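Local coordinates for protein acyl-CoA dehydrogenase (Geobacillus kaustophilus, PDB 2PG0) that binds FAD and probably dehydrogenates acyl chains at the alpha-beta position, as in other members of the acyl-CoA dehydrogenase family, at residues R194-F199 / Q221-P226; A69-S74 / E310-G315. All blocks are in the same frame, centred on the assembly; numbering follows the deposited sequence.

The two contacts serve different parts of the acyl-CoA dehydrogenase fold. Interaction 1 holds a turn against a strand edge within the middle, beta-rich domain. Interaction 2 joins the start of helix 71-84 in the N-terminal domain to the end of helix 285-313 in the C-terminal domain. Their centres lie 36 Å apart and their nearest atoms about 23 Å, so they do not touch. In sequence, both segments of interaction 1 fall between the two of interaction 2. In interaction 1 the side chain of Phe199 is about 12 Å from a bound FAD. Interaction 2 lies away from the known FAD-binding residues.

Interaction 1: residues R194-F199 / Q221-P226; sequences RDTPGF and QDAKVP
Gly198 and Pro197 belong to a type II beta turn, Thr196 to Phe199, that packs on the corner of the chain leading into strand 223-226 of the beta domain. Two backbone bonds hold it. Lys224 N donates to Pro197 O at 3.1 Å, and Gln221 N donates to Gly198 O at 2.9 Å, nearly straight at 171°. Pro197 O also takes a CA-H...O contact from Ala223 CA. Gly198 has positive phi, and its CA lies 4.1 Å from Ala223 CA. A CB at this position would probably run into Gln221 O and Ala223 CA.

The tight side lies around Thr196. Its CG2 is anti to the backbone N (the OG1 torsion, chi1, is -65°). This methyl rests 3.4 Å from Lys224 O and 4.0 Å from Val225 CG2. The same torsion turns OG1 to Glu193 O, where it hydrogen-bonds. Val225 continues the apolar layer onto Leu190 and Val192.

The outer side is looser and more exposed. The Pro197 ring approaches Lys224 O loosely, through CD, and the long Lys224 side chain leads away to a cation-pi contact with Tyr151. At the Gln221 end a water lies 2.9 Å from Gly198 O and makes a weak bond with Gln221 OE1.

Interaction 2: residues A69-S74 / E310-G315; sequences ADFAYS and EEHMAG
The capped start of helix 71-84 meets the end of helix 285-313, where Gly315 closes a Schellman motif. This joins the N-terminal and C-terminal domains. Phe71 and His312 form a T-shaped pair, with ring planes at 76° and centroids 5.2 Å apart. The histidine edge points at one phenylalanine face, and its CD2 sits 4.0 Å from Phe71 CE2, toward the rim. Both residues carry CG anti to the backbone N (chi1 -175° for Phe71, -173° for His312), which turns each ring toward the other helix. The two ring nitrogens of His312 are engaged elsewhere: NE2 with Gln247 OE1 and ND1 with Gln246 NE2. These bonds fix the turn of the imidazole.

Met313 lies beside this pair. Its CG meets Phe71 CB at 3.9 Å. The chain then bends at SD and brings CE to 3.8 Å from Asp70 OD2 and 4.1 Å from Ala72 CB. Asp70 is the N-cap, and its OD1 accepts a weak bond from Ala72 N and another bond from His14. An alanine in place of Met313 would take away the thioether arm and would probably open a gap beside Phe71 CB and leave Ala72 CB without the methyl that meets it across this contact.

No hydrogen bond crosses between the two segments. The helix ends are therefore joined here by apolar and aromatic contact, while polar groups outside the segments orient the histidine.

Interaction 1: residues R194-F199 / Q221-P226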
ATOM      1  N   ARG A 194      12.113  44.244  11.763  1.00 24.28           N
ATOM      2  CA  ARG A 194      12.230  44.082  13.211  1.00 24.35           C
ATOM      3  C   ARG A 194      11.973  45.424  13.912  1.00 24.74           C
ATOM      4  O   ARG A 194      12.280  46.477  13.359  1.00 24.76           O
ATOM      5  CB  ARG A 194      13.620  43.536  13.573  1.00 24.41           C
ATOM      6  CG  ARG A 194      13.878  43.379  15.077  1.00 23.93           C
ATOM      7  CD  ARG A 194      15.242  42.750  15.376  1.00 23.64           C
ATOM      8  NE  ARG A 194      15.315  41.345  14.969  1.00 21.52           N
ATOM      9  CZ  ARG A 194      14.801  40.320  15.650  1.00 20.81           C
ATOM     10  NH1 ARG A 194      14.153  40.517  16.791  1.00 20.60           N
ATOM     11  NH2 ARG A 194      14.933  39.081  15.183  1.00 20.24           N
ATOM     12  N   ASP A 195      11.385  45.371  15.108  1.00 25.32           N
ATOM     13  CA  ASP A 195      11.117  46.560  15.944  1.00 26.04           C
ATOM     14  C   ASP A 195      10.066  47.533  15.378  1.00 25.99           C
ATOM     15  O   ASP A 195       9.950  48.677  15.837  1.00 26.45           O
ATOM     16  CB  ASP A 195      12.418  47.295  16.328  1.00 26.50           C
ATOM     17  CG  ASP A 195      13.346  46.444  17.191  1.00 28.03           C
ATOM     18  OD1 ASP A 195      12.857  45.618  18.000  1.00 30.25           O
ATOM     19  OD2 ASP A 195      14.577  46.599  17.060  1.00 29.86           O
ATOM     20  N   THR A 196       9.297  47.068  14.395  1.00 25.57           N
ATOM     21  CA  THR A 196       8.112  47.779  13.919  1.00 25.20           C
ATOM     22  C   THR A 196       7.140  47.934  15.087  1.00 24.70           C
ATOM     23  O   THR A 196       6.856  46.954  15.782  1.00 24.57           O
ATOM     24  CB  THR A 196       7.426  47.000  12.769  1.00 25.16           C
ATOM     25  OG1 THR A 196       8.306  46.946  11.645  1.00 25.18           O
ATOM     26  CG2 THR A 196       6.108  47.663  12.341  1.00 25.22           C
ATOM     27  N   PRO A 197       6.651  49.170  15.337  1.00 24.48           N
ATOM     28  CA  PRO A 197       5.664  49.339  16.405  1.00 23.97           C
ATOM     29  C   PRO A 197       4.410  48.516  16.097  1.00 23.15           C
ATOM     30  O   PRO A 197       3.947  48.524  14.957  1.00 23.21           O
ATOM     31  CB  PRO A 197       5.343  50.841  16.356  1.00 23.95           C
ATOM     32  CG  PRO A 197       6.517  51.467  15.665  1.00 24.57           C
ATOM     33  CD  PRO A 197       6.968  50.448  14.670  1.00 24.44           C
ATOM     34  N   GLY A 198       3.906  47.791  17.092  1.00 22.50           N
ATOM     35  CA  GLY A 198       2.702  46.957  16.929  1.00 21.95           C
ATOM     36  C   GLY A 198       2.950  45.524  16.465  1.00 21.36           C
ATOM     37  O   GLY A 198       2.015  44.717  16.393  1.00 21.35           O
ATOM     38  N   PHE A 199       4.207  45.219  16.151  1.00 20.29           N
ATOM     39  CA  PHE A 199       4.624  43.903  15.676  1.00 19.57           C
ATOM     40  C   PHE A 199       5.284  43.150  16.822  1.00 19.29           C
ATOM     41  O   PHE A 199       6.303  43.589  17.359  1.00 18.97           O
ATOM     42  CB  PHE A 199       5.577  44.069  14.477  1.00 19.53           C
ATOM     43  CG  PHE A 199       6.331  42.815  14.083  1.00 19.84           C
ATOM     44  CD1 PHE A 199       5.682  41.585  13.963  1.00 19.38           C
ATOM     45  CD2 PHE A 199       7.693  42.882  13.786  1.00 19.13           C
ATOM     46  CE1 PHE A 199       6.391  40.433  13.583  1.00 19.70           C
ATOM     47  CE2 PHE A 199       8.405  41.742  13.398  1.00 19.89           C
ATOM     48  CZ  PHE A 199       7.750  40.516  13.306  1.00 19.76           C
ATOM     49  N   GLN A 221      -0.717  44.171  15.764  1.00 24.71           N
ATOM     50  CA  GLN A 221      -1.756  44.952  16.420  1.00 26.21           C
ATOM     51  C   GLN A 221      -1.504  46.420  16.094  1.00 26.38           C
ATOM     52  O   GLN A 221      -0.661  47.072  16.717  1.00 26.55           O
ATOM     53  CB  GLN A 221      -1.765  44.679  17.932  1.00 26.20           C
ATOM     54  CG  GLN A 221      -2.154  43.224  18.271  1.00 27.81           C
ATOM     55  CD  GLN A 221      -1.808  42.791  19.692  1.00 28.32           C
ATOM     56  OE1 GLN A 221      -1.073  41.815  19.888  1.00 29.99           O
ATOM     57  NE2 GLN A 221      -2.346  43.503  20.691  1.00 30.47           N
ATOM     58  N   ASP A 222      -2.225  46.911  15.084  1.00 26.76           N
ATOM     59  CA  ASP A 222      -2.015  48.244  14.506  1.00 27.26           C
ATOM     60  C   ASP A 222      -0.549  48.496  14.168  1.00 27.20           C
ATOM     61  O   ASP A 222       0.017  49.531  14.533  1.00 27.37           O
ATOM     62  CB  ASP A 222      -2.559  49.338  15.428  1.00 27.41           C
ATOM     63  CG  ASP A 222      -4.067  49.299  15.538  1.00 28.67           C
ATOM     64  OD1 ASP A 222      -4.746  49.290  14.483  1.00 29.22           O
ATOM     65  OD2 ASP A 222      -4.567  49.266  16.681  1.00 30.20           O
ATOM     66  N   ALA A 223       0.054  47.536  13.473  1.00 27.05           N
ATOM     67  CA  ALA A 223       1.460  47.611  13.100  1.00 27.01           C
ATOM     68  C   ALA A 223       1.649  48.746  12.110  1.00 26.95           C
ATOM     69  O   ALA A 223       0.966  48.801  11.087  1.00 26.33           O
ATOM     70  CB  ALA A 223       1.919  46.295  12.505  1.00 26.87           C
ATOM     71  N   LYS A 224       2.567  49.654  12.436  1.00 27.10           N
ATOM     72  CA  LYS A 224       2.816  50.842  11.620  1.00 27.64           C
ATOM     73  C   LYS A 224       3.978  50.577  10.667  1.00 27.09           C
ATOM     74  O   LYS A 224       5.147  50.680  11.052  1.00 27.24           O
ATOM     75  CB  LYS A 224       3.104  52.054  12.518  1.00 27.48           C
ATOM     76  CG  LYS A 224       2.802  53.398  11.873  1.00 28.79           C
ATOM     77  CD  LYS A 224       3.250  54.567  12.759  1.00 29.25           C
ATOM     78  CE  LYS A 224       2.906  55.920  12.128  1.00 31.98           C
ATOM     79  NZ  LYS A 224       1.432  56.103  11.925  1.00 32.97           N
ATOM     80  N   VAL A 225       3.648  50.221   9.430  1.00 26.70           N
ATOM     81  CA  VAL A 225       4.646  49.830   8.437  1.00 26.56           C
ATOM     82  C   VAL A 225       4.751  50.894   7.344  1.00 26.38           C
ATOM     83  O   VAL A 225       3.743  51.230   6.722  1.00 26.30           O
ATOM     84  CB  VAL A 225       4.303  48.449   7.798  1.00 26.49           C
ATOM     85  CG1 VAL A 225       5.394  48.010   6.828  1.00 26.39           C
ATOM     86  CG2 VAL A 225       4.097  47.391   8.873  1.00 26.30           C
ATOM     87  N   PRO A 226       5.970  51.429   7.104  1.00 26.57           N
ATOM     88  CA  PRO A 226       6.151  52.419   6.035  1.00 26.63           C
ATOM     89  C   PRO A 226       5.618  51.918   4.697  1.00 26.71           C
ATOM     90  O   PRO A 226       5.822  50.753   4.347  1.00 26.79           O
ATOM     91  CB  PRO A 226       7.676  52.579   5.957  1.00 26.65           C
ATOM     92  CG  PRO A 226       8.164  52.219   7.302  1.00 26.71           C
ATOM     93  CD  PRO A 226       7.237  51.145   7.805  1.00 26.52           C
TER
HETATM   94  O   HOH W   1       1.375  42.821  18.533  1.00 21.96           O

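Interaction 2: residues A69-S74 / E310-G315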
ATOM      1  N   ALA A  69      26.076  33.142  -8.257  1.00 19.40           N
ATOM      2  CA  ALA A  69      26.052  31.686  -8.354  1.00 19.09           C
ATOM      3  C   ALA A  69      24.774  31.189  -9.016  1.00 18.94           C
ATOM      4  O   ALA A  69      23.714  31.781  -8.840  1.00 19.24           O
ATOM      5  CB  ALA A  69      26.197  31.065  -6.977  1.00 18.91           C
ATOM      6  N   ASP A  70      24.878  30.099  -9.770  1.00 18.95           N
ATOM      7  CA  ASP A  70      23.685  29.466 -10.333  1.00 18.93           C
ATOM      8  C   ASP A  70      22.961  28.615  -9.282  1.00 18.42           C
ATOM      9  O   ASP A  70      23.464  28.417  -8.171  1.00 17.95           O
ATOM     10  CB  ASP A  70      24.003  28.691 -11.630  1.00 19.33           C
ATOM     11  CG  ASP A  70      24.725  27.368 -11.392  1.00 21.32           C
ATOM     12  OD1 ASP A  70      24.851  26.905 -10.240  1.00 23.30           O
ATOM     13  OD2 ASP A  70      25.155  26.765 -12.395  1.00 24.76           O
ATOM     14  N   PHE A  71      21.779  28.120  -9.645  1.00 17.85           N
ATOM     15  CA  PHE A  71      20.918  27.370  -8.726  1.00 17.18           C
ATOM     16  C   PHE A  71      21.530  26.052  -8.226  1.00 16.50           C
ATOM     17  O   PHE A  71      21.155  25.559  -7.159  1.00 16.77           O
ATOM     18  CB  PHE A  71      19.552  27.122  -9.380  1.00 17.12           C
ATOM     19  CG  PHE A  71      18.551  26.465  -8.474  1.00 17.08           C
ATOM     20  CD1 PHE A  71      17.969  27.169  -7.419  1.00 16.76           C
ATOM     21  CD2 PHE A  71      18.185  25.136  -8.680  1.00 16.30           C
ATOM     22  CE1 PHE A  71      17.039  26.548  -6.570  1.00 17.30           C
ATOM     23  CE2 PHE A  71      17.255  24.515  -7.839  1.00 16.82           C
ATOM     24  CZ  PHE A  71      16.687  25.220  -6.782  1.00 16.90           C
ATOM     25  N   ALA A  72      22.465  25.484  -8.982  1.00 15.92           N
ATOM     26  CA  ALA A  72      23.126  24.248  -8.551  1.00 15.20           C
ATOM     27  C   ALA A  72      23.875  24.431  -7.226  1.00 15.13           C
ATOM     28  O   ALA A  72      23.933  23.499  -6.414  1.00 14.32           O
ATOM     29  CB  ALA A  72      24.049  23.711  -9.631  1.00 15.39           C
ATOM     30  N   TYR A  73      24.428  25.628  -7.004  1.00 14.75           N
ATOM     31  CA  TYR A  73      25.043  25.947  -5.710  1.00 15.00           C
ATOM     32  C   TYR A  73      24.024  25.870  -4.581  1.00 14.78           C
ATOM     33  O   TYR A  73      24.339  25.370  -3.503  1.00 14.88           O
ATOM     34  CB  TYR A  73      25.727  27.314  -5.726  1.00 16.05           C
ATOM     35  CG  TYR A  73      27.044  27.289  -6.447  1.00 17.27           C
ATOM     36  CD1 TYR A  73      28.223  26.969  -5.767  1.00 19.42           C
ATOM     37  CD2 TYR A  73      27.117  27.571  -7.811  1.00 18.29           C
ATOM     38  CE1 TYR A  73      29.452  26.940  -6.432  1.00 19.05           C
ATOM     39  CE2 TYR A  73      28.341  27.542  -8.489  1.00 19.56           C
ATOM     40  CZ  TYR A  73      29.500  27.227  -7.788  1.00 19.51           C
ATOM     41  OH  TYR A  73      30.713  27.192  -8.446  1.00 19.94           O
ATOM     42  N   SER A  74      22.803  26.344  -4.832  1.00 14.04           N
ATOM     43  CA  SER A  74      21.743  26.259  -3.815  1.00 14.19           C
ATOM     44  C   SER A  74      21.326  24.820  -3.540  1.00 13.47           C
ATOM     45  O   SER A  74      21.053  24.463  -2.391  1.00 13.77           O
ATOM     46  CB  SER A  74      20.529  27.099  -4.214  1.00 13.76           C
ATOM     47  OG  SER A  74      20.762  28.470  -3.932  1.00 16.58           O
ATOM     48  N   GLU A 310      16.961  20.395 -13.509  1.00 16.83           N
ATOM     49  CA  GLU A 310      17.425  20.748 -14.857  1.00 18.52           C
ATOM     50  C   GLU A 310      16.417  21.614 -15.621  1.00 18.34           C
ATOM     51  O   GLU A 310      16.784  22.663 -16.160  1.00 18.33           O
ATOM     52  CB  GLU A 310      17.781  19.488 -15.660  1.00 18.17           C
ATOM     53  CG  GLU A 310      19.019  18.751 -15.151  1.00 20.15           C
ATOM     54  CD  GLU A 310      19.225  17.404 -15.831  1.00 21.50           C
ATOM     55  OE1 GLU A 310      18.540  17.131 -16.843  1.00 23.64           O
ATOM     56  OE2 GLU A 310      20.066  16.610 -15.344  1.00 26.10           O
ATOM     57  N   GLU A 311      15.155  21.179 -15.652  1.00 18.49           N
ATOM     58  CA  GLU A 311      14.061  21.961 -16.253  1.00 18.86           C
ATOM     59  C   GLU A 311      13.941  23.362 -15.642  1.00 18.07           C
ATOM     60  O   GLU A 311      13.822  24.361 -16.360  1.00 17.93           O
ATOM     61  CB  GLU A 311      12.722  21.235 -16.084  1.00 19.06           C
ATOM     62  CG  GLU A 311      12.533  20.025 -16.964  1.00 22.85           C
ATOM     63  CD  GLU A 311      12.514  20.368 -18.437  1.00 24.81           C
ATOM     64  OE1 GLU A 311      11.441  20.764 -18.961  1.00 27.12           O
ATOM     65  OE2 GLU A 311      13.580  20.225 -19.067  1.00 26.13           O
ATOM     66  N   HIS A 312      13.963  23.417 -14.311  1.00 17.22           N
ATOM     67  CA  HIS A 312      13.891  24.672 -13.570  1.00 17.10           C
ATOM     68  C   HIS A 312      15.021  25.622 -13.981  1.00 17.10           C
ATOM     69  O   HIS A 312      14.778  26.789 -14.282  1.00 17.17           O
ATOM     70  CB  HIS A 312      13.964  24.389 -12.069  1.00 16.61           C
ATOM     71  CG  HIS A 312      13.727  25.589 -11.211  1.00 16.30           C
ATOM     72  ND1 HIS A 312      12.591  26.363 -11.310  1.00 16.12           N
ATOM     73  CD2 HIS A 312      14.472  26.137 -10.224  1.00 16.08           C
ATOM     74  CE1 HIS A 312      12.651  27.342 -10.426  1.00 16.70           C
ATOM     75  NE2 HIS A 312      13.784  27.230  -9.757  1.00 16.37           N
ATOM     76  N   MET A 313      16.243  25.098 -14.013  1.00 17.71           N
ATOM     77  CA  MET A 313      17.433  25.887 -14.343  1.00 17.61           C
ATOM     78  C   MET A 313      17.425  26.381 -15.795  1.00 19.36           C
ATOM     79  O   MET A 313      17.996  27.435 -16.104  1.00 19.59           O
ATOM     80  CB  MET A 313      18.706  25.094 -14.018  1.00 17.92           C
ATOM     81  CG  MET A 313      18.970  24.922 -12.509  1.00 16.96           C
ATOM     82  SD  MET A 313      20.503  24.051 -12.090  1.00 13.55           S
ATOM     83  CE  MET A 313      21.729  25.234 -12.694  1.00 17.93           C
ATOM     84  N   ALA A 314      16.767  25.622 -16.672  1.00 20.20           N
ATOM     85  CA  ALA A 314      16.587  25.996 -18.077  1.00 21.28           C
ATOM     86  C   ALA A 314      15.513  27.075 -18.280  1.00 22.02           C
ATOM     87  O   ALA A 314      15.276  27.513 -19.414  1.00 22.43           O
ATOM     88  CB  ALA A 314      16.263  24.751 -18.910  1.00 21.23           C
ATOM     89  N   GLY A 315      14.868  27.498 -17.190  1.00 22.74           N
ATOM     90  CA  GLY A 315      13.864  28.561 -17.231  1.00 23.82           C
ATOM     91  C   GLY A 315      12.493  28.088 -17.682  1.00 24.68           C
ATOM     92  O   GLY A 315      11.656  28.888 -18.103  1.00 24.91           O
TER